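Local coordinates for possible substrate binding protein of ABC transporter system (Rhodopseudomonas palustris, PDB 3N0X) that probably binds branched-chain amino acids or related ligands in the periplasm and delivers them to an ABC transporter for uptake, at residues Gly141-Gly154 with Leu196-Ala210. Sequence-based numbering, arbitrary orientation.
Sequences GVTIATLAQDYAFG and LKDKPGKKIIWVIWA
Two torsions set up the contact between Gln149 and Trp209: the glutamine puts CG opposite its carbonyl carbon (chi1 -63°) and then runs out extended, while Trp209 holds CG anti to its backbone N and turns one face of its indole to that chain, which crosses it at about a right angle. Gln149 CG consequently sits 3.3 Å from the centroid of the six-membered ring of Trp209, almost on the ring normal, which is a CH-pi contact. The amide follows over the same indole, its plane 18° from that of the ring, so the two flat groups are stacked.

Both ends of this amide are bonded to the backbone of Ala210: Ala210 N donates to Gln149 OE1 (2.9 Å), coming in tilted from the carbonyl plane, and Gln149 NE2 donates to Ala210 O (3.0 Å) within that carbonyl's plane. One water accepts a hydrogen bond from Gln149 N and donates to Gln149 OE1 and Ile208 O, bridging Gln149 N and Ile208 O, which are 4.1 Å apart and not bonded directly. The indole is anchored in turn by Trp209 NE1 to Gly212 O and by an edge-to-face contact with Phe185. Nearby, Ile208 packs CG2 tightly on Ala148 CB (3.5 Å) and offers CG1 to Phe153 CE2.

Before this junction, seven backbone hydrogen bonds, from Lys202 N to Gly141 O (2.9 Å) through Ile208 N to Leu147 O (3.0 Å), establish parallel pairing, with strand axes inclined by 24°. Val142, Ile144 and Thr146 share one face with Ile204 and Trp206; on the other, Leu196 CD2 reaches Thr143 CG2. These are the two central strands of the four-stranded parallel sheet 171-178, 142-149, 202-207, 229-233, whose 2-1-3-4 order and intervening helices make one of the two Rossmann-like alpha/beta lobes of a periplasmic binding protein.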
loop_
_atom_site.group_PDB
_atom_site.type_symbol
_atom_site.label_atom_id
_atom_site.label_comp_id
_atom_site.label_asym_id
_atom_site.label_seq_id
_atom_site.Cartn_x
_atom_site.Cartn_y
_atom_site.Cartn_z
ATOM N N GLY A 141 11.242 22.466 13.556
ATOM C CA GLY A 141 11.998 23.255 12.567
ATOM C C GLY A 141 11.582 23.078 11.107
ATOM O O GLY A 141 12.285 23.545 10.192
ATOM N N VAL A 142 10.458 22.405 10.894
ATOM C CA VAL A 142 9.914 22.174 9.559
ATOM C C VAL A 142 8.521 22.806 9.432
ATOM O O VAL A 142 7.685 22.665 10.330
ATOM C CB VAL A 142 9.789 20.671 9.288
ATOM C CG1 VAL A 142 9.080 20.400 7.951
ATOM C CG2 VAL A 142 11.175 19.985 9.315
ATOM N N THR A 143 8.286 23.496 8.302
ATOM C CA THR A 143 6.967 24.016 7.946
ATOM C C THR A 143 6.585 23.390 6.620
ATOM O O THR A 143 7.405 23.362 5.704
ATOM C CB THR A 143 6.967 25.551 7.825
ATOM O OG1 THR A 143 7.473 26.094 9.070
ATOM C CG2 THR A 143 5.540 26.108 7.559
ATOM N N ILE A 144 5.328 22.926 6.532
ATOM C CA ILE A 144 4.813 22.210 5.397
ATOM C C ILE A 144 3.596 22.937 4.815
ATOM O O ILE A 144 2.783 23.511 5.539
ATOM C CB ILE A 144 4.439 20.773 5.805
ATOM C CG1 ILE A 144 5.738 20.036 6.135
ATOM C CG2 ILE A 144 3.688 20.034 4.680
ATOM C CD1 ILE A 144 5.578 18.853 6.942
ATOM N N ALA A 145 3.503 22.954 3.477
ATOM C CA ALA A 145 2.273 23.273 2.783
ATOM C C ALA A 145 1.901 22.050 1.973
ATOM O O ALA A 145 2.787 21.402 1.366
ATOM C CB ALA A 145 2.459 24.466 1.805
ATOM N N THR A 146 0.613 21.754 1.880
ATOM C CA THR A 146 0.193 20.577 1.133
ATOM C C THR A 146 -0.520 20.957 -0.173
ATOM O O THR A 146 -1.192 21.968 -0.266
ATOM C CB THR A 146 -0.736 19.654 1.980
ATOM O OG1 THR A 146 -1.910 20.366 2.387
ATOM C CG2 THR A 146 0.015 19.075 3.269
ATOM N N LEU A 147 -0.368 20.093 -1.180
ATOM C CA LEU A 147 -1.102 20.209 -2.436
ATOM C C LEU A 147 -1.776 18.864 -2.658
ATOM O O LEU A 147 -1.138 17.804 -2.602
ATOM C CB LEU A 147 -0.172 20.508 -3.611
ATOM C CG LEU A 147 -0.778 20.498 -5.021
ATOM C CD1 LEU A 147 -1.871 21.563 -5.138
ATOM C CD2 LEU A 147 0.354 20.709 -6.065
ATOM N N ALA A 148 -3.069 18.932 -2.991
ATOM C CA ALA A 148 -3.883 17.749 -3.234
ATOM C C ALA A 148 -4.951 18.095 -4.244
ATOM O O ALA A 148 -5.244 19.279 -4.483
ATOM C CB ALA A 148 -4.527 17.250 -1.910
ATOM N N GLN A 149 -5.521 17.054 -4.842
ATOM C CA GLN A 149 -6.711 17.169 -5.688
ATOM C C GLN A 149 -7.974 17.318 -4.821
ATOM O O GLN A 149 -8.080 16.732 -3.727
ATOM C CB GLN A 149 -6.818 15.908 -6.535
ATOM C CG GLN A 149 -5.645 15.737 -7.492
ATOM C CD GLN A 149 -5.401 14.317 -7.890
ATOM O OE1 GLN A 149 -5.173 13.439 -7.063
ATOM N NE2 GLN A 149 -5.500 14.062 -9.202
ATOM N N ASP A 150 -8.920 18.114 -5.322
ATOM C CA ASP A 150 -10.150 18.424 -4.601
ATOM C C ASP A 150 -11.166 17.286 -4.765
ATOM O O ASP A 150 -12.187 17.421 -5.457
ATOM C CB ASP A 150 -10.697 19.757 -5.131
ATOM C CG ASP A 150 -11.749 20.360 -4.255
ATOM O OD1 ASP A 150 -12.032 19.744 -3.188
ATOM O OD2 ASP A 150 -12.257 21.457 -4.588
ATOM N N TYR A 151 -10.894 16.167 -4.092
ATOM C CA TYR A 151 -11.790 14.985 -4.058
ATOM C C TYR A 151 -11.442 14.159 -2.860
ATOM O O TYR A 151 -10.464 14.465 -2.175
ATOM C CB TYR A 151 -11.791 14.191 -5.372
ATOM C CG TYR A 151 -10.622 13.282 -5.661
ATOM C CD1 TYR A 151 -9.307 13.649 -5.365
ATOM C CD2 TYR A 151 -10.843 12.041 -6.239
ATOM C CE1 TYR A 151 -8.244 12.798 -5.658
ATOM C CE2 TYR A 151 -9.813 11.199 -6.519
ATOM C CZ TYR A 151 -8.515 11.582 -6.257
ATOM O OH TYR A 151 -7.487 10.706 -6.529
ATOM N N ALA A 152 -12.261 13.160 -2.555
ATOM C CA ALA A 152 -12.115 12.486 -1.264
ATOM C C ALA A 152 -10.719 11.916 -1.012
ATOM O O ALA A 152 -10.191 12.056 0.099
ATOM C CB ALA A 152 -13.181 11.390 -1.086
ATOM N N PHE A 153 -10.123 11.273 -2.016
ATOM C CA PHE A 153 -8.773 10.720 -1.856
ATOM C C PHE A 153 -7.788 11.775 -1.370
ATOM O O PHE A 153 -7.004 11.550 -0.408
ATOM C CB PHE A 153 -8.261 10.106 -3.156
ATOM C CG PHE A 153 -6.811 9.598 -3.071
ATOM C CD1 PHE A 153 -6.542 8.425 -2.416
ATOM C CD2 PHE A 153 -5.770 10.298 -3.661
ATOM C CE1 PHE A 153 -5.225 7.943 -2.301
ATOM C CE2 PHE A 153 -4.430 9.830 -3.572
ATOM C CZ PHE A 153 -4.179 8.628 -2.876
ATOM N N GLY A 154 -7.814 12.922 -2.021
ATOM C CA GLY A 154 -6.907 14.018 -1.677
ATOM C C GLY A 154 -7.221 14.606 -0.309
ATOM O O GLY A 154 -6.325 14.823 0.531
ATOM N N LEU A 196 5.267 29.840 2.066
ATOM C CA LEU A 196 6.425 29.314 2.733
ATOM C C LEU A 196 7.694 30.182 2.694
ATOM O O LEU A 196 8.561 30.006 3.546
ATOM C CB LEU A 196 6.758 27.961 2.131
ATOM C CG LEU A 196 5.790 26.829 2.366
ATOM C CD1 LEU A 196 6.289 25.604 1.500
ATOM C CD2 LEU A 196 5.632 26.439 3.851
ATOM N N LYS A 197 7.835 31.025 1.676
ATOM C CA LYS A 197 9.116 31.645 1.391
ATOM C C LYS A 197 9.727 32.486 2.509
ATOM O O LYS A 197 10.945 32.658 2.532
ATOM C CB LYS A 197 9.066 32.471 0.113
ATOM C CG LYS A 197 8.157 33.696 0.190
ATOM C CD LYS A 197 8.133 34.358 -1.144
ATOM C CE LYS A 197 7.142 35.494 -1.167
ATOM N NZ LYS A 197 7.106 36.069 -2.578
ATOM N N ASP A 198 8.899 33.023 3.397
ATOM C CA ASP A 198 9.413 33.872 4.469
ATOM C C ASP A 198 9.564 33.140 5.799
ATOM O O ASP A 198 9.966 33.760 6.781
ATOM C CB ASP A 198 8.538 35.109 4.635
ATOM C CG ASP A 198 8.639 36.062 3.459
ATOM O OD1 ASP A 198 9.724 36.157 2.818
ATOM O OD2 ASP A 198 7.624 36.744 3.163
ATOM N N LYS A 199 9.327 31.830 5.822
ATOM C CA LYS A 199 9.396 31.074 7.062
ATOM C C LYS A 199 10.851 30.770 7.391
ATOM O O LYS A 199 11.688 30.556 6.482
ATOM C CB LYS A 199 8.662 29.730 6.911
ATOM C CG LYS A 199 7.182 29.798 6.553
ATOM C CD LYS A 199 6.295 30.338 7.631
ATOM C CE LYS A 199 4.844 30.439 7.109
ATOM N NZ LYS A 199 3.941 31.187 8.023
ATOM N N PRO A 200 11.173 30.726 8.681
ATOM C CA PRO A 200 12.510 30.275 9.032
ATOM C C PRO A 200 12.569 28.743 8.940
ATOM O O PRO A 200 11.531 28.102 8.700
ATOM C CB PRO A 200 12.632 30.692 10.492
ATOM C CG PRO A 200 11.243 30.506 11.026
ATOM C CD PRO A 200 10.307 30.866 9.866
ATOM N N GLY A 201 13.749 28.153 9.104
ATOM C CA GLY A 201 13.863 26.693 9.116
ATOM C C GLY A 201 13.708 26.046 7.751
ATOM O O GLY A 201 14.023 26.655 6.713
ATOM N N LYS A 202 13.283 24.780 7.754
ATOM C CA LYS A 202 13.099 24.032 6.527
ATOM C C LYS A 202 11.661 24.156 6.070
ATOM O O LYS A 202 10.745 24.134 6.894
ATOM C CB LYS A 202 13.429 22.557 6.769
ATOM C CG LYS A 202 13.360 21.665 5.534
ATOM C CD LYS A 202 13.795 20.179 5.783
ATOM C CE LYS A 202 15.286 20.084 5.961
ATOM N NZ LYS A 202 15.722 18.649 5.886
ATOM N N LYS A 203 11.477 24.282 4.769
ATOM C CA LYS A 203 10.153 24.458 4.165
ATOM C C LYS A 203 9.943 23.384 3.118
ATOM O O LYS A 203 10.814 23.176 2.269
ATOM C CB LYS A 203 10.056 25.828 3.542
ATOM C CG LYS A 203 10.135 26.984 4.551
ATOM C CD LYS A 203 11.442 27.666 4.521
ATOM C CE LYS A 203 11.588 28.535 3.311
ATOM N NZ LYS A 203 12.994 29.075 3.166
ATOM N N ILE A 204 8.797 22.718 3.183
ATOM C CA ILE A 204 8.489 21.572 2.328
ATOM C C ILE A 204 7.067 21.686 1.783
ATOM O O ILE A 204 6.145 21.999 2.548
ATOM C CB ILE A 204 8.595 20.245 3.090
ATOM C CG1 ILE A 204 9.960 20.100 3.803
ATOM C CG2 ILE A 204 8.368 19.038 2.122
ATOM C CD1 ILE A 204 10.068 18.833 4.710
ATOM N N ILE A 205 6.901 21.461 0.490
ATOM C CA ILE A 205 5.578 21.271 -0.128
ATOM C C ILE A 205 5.433 19.763 -0.222
ATOM O O ILE A 205 6.232 19.108 -0.921
ATOM C CB ILE A 205 5.454 21.918 -1.537
ATOM C CG1 ILE A 205 5.593 23.448 -1.420
ATOM C CG2 ILE A 205 4.150 21.480 -2.196
ATOM C CD1 ILE A 205 5.794 24.131 -2.761
ATOM N N TRP A 206 4.408 19.206 0.425
ATOM C CA TRP A 206 4.107 17.774 0.341
ATOM C C TRP A 206 2.914 17.602 -0.595
ATOM O O TRP A 206 1.868 18.235 -0.412
ATOM C CB TRP A 206 3.844 17.148 1.726
ATOM C CG TRP A 206 3.634 15.690 1.633
ATOM C CD1 TRP A 206 4.605 14.761 1.470
ATOM C CD2 TRP A 206 2.397 14.964 1.692
ATOM N NE1 TRP A 206 4.064 13.495 1.410
ATOM C CE2 TRP A 206 2.711 13.578 1.554
ATOM C CE3 TRP A 206 1.060 15.331 1.856
ATOM C CZ2 TRP A 206 1.732 12.579 1.573
ATOM C CZ3 TRP A 206 0.082 14.316 1.872
ATOM C CH2 TRP A 206 0.437 12.961 1.739
ATOM N N VAL A 207 3.086 16.750 -1.601
ATOM C CA VAL A 207 2.072 16.519 -2.609
ATOM C C VAL A 207 1.455 15.125 -2.435
ATOM O O VAL A 207 2.166 14.115 -2.186
ATOM C CB VAL A 207 2.684 16.645 -3.994
ATOM C CG1 VAL A 207 1.610 16.461 -5.103
ATOM C CG2 VAL A 207 3.355 18.027 -4.171
ATOM N N ILE A 208 0.135 15.064 -2.585
ATOM C CA ILE A 208 -0.565 13.803 -2.690
ATOM C C ILE A 208 -1.334 13.913 -4.017
ATOM O O ILE A 208 -2.065 14.884 -4.245
ATOM C CB ILE A 208 -1.479 13.460 -1.481
ATOM C CG1 ILE A 208 -2.255 12.165 -1.758
ATOM C CG2 ILE A 208 -2.428 14.611 -1.166
ATOM C CD1 ILE A 208 -3.058 11.640 -0.569
ATOM N N TRP A 209 -1.171 12.927 -4.880
ATOM C CA TRP A 209 -1.756 13.019 -6.224
ATOM C C TRP A 209 -1.991 11.604 -6.772
ATOM O O TRP A 209 -1.135 10.730 -6.634
ATOM C CB TRP A 209 -0.823 13.791 -7.166
ATOM C CG TRP A 209 -1.512 14.435 -8.309
ATOM C CD1 TRP A 209 -1.714 13.918 -9.564
ATOM C CD2 TRP A 209 -2.118 15.734 -8.318
ATOM N NE1 TRP A 209 -2.375 14.829 -10.352
ATOM C CE2 TRP A 209 -2.642 15.954 -9.620
ATOM C CE3 TRP A 209 -2.235 16.756 -7.371
ATOM C CZ2 TRP A 209 -3.297 17.117 -9.962
ATOM C CZ3 TRP A 209 -2.863 17.907 -7.717
ATOM C CH2 TRP A 209 -3.411 18.088 -9.005
ATOM N N ALA A 210 -3.116 11.414 -7.442
ATOM C CA ALA A 210 -3.415 10.145 -8.128
ATOM C C ALA A 210 -3.688 10.455 -9.591
ATOM O O ALA A 210 -4.326 11.430 -9.920
ATOM C CB ALA A 210 -4.631 9.448 -7.472
HETATM O O HOH W 1 10.126 25.886 9.100
HETATM O O HOH W 2 -4.814 14.272 -4.464
#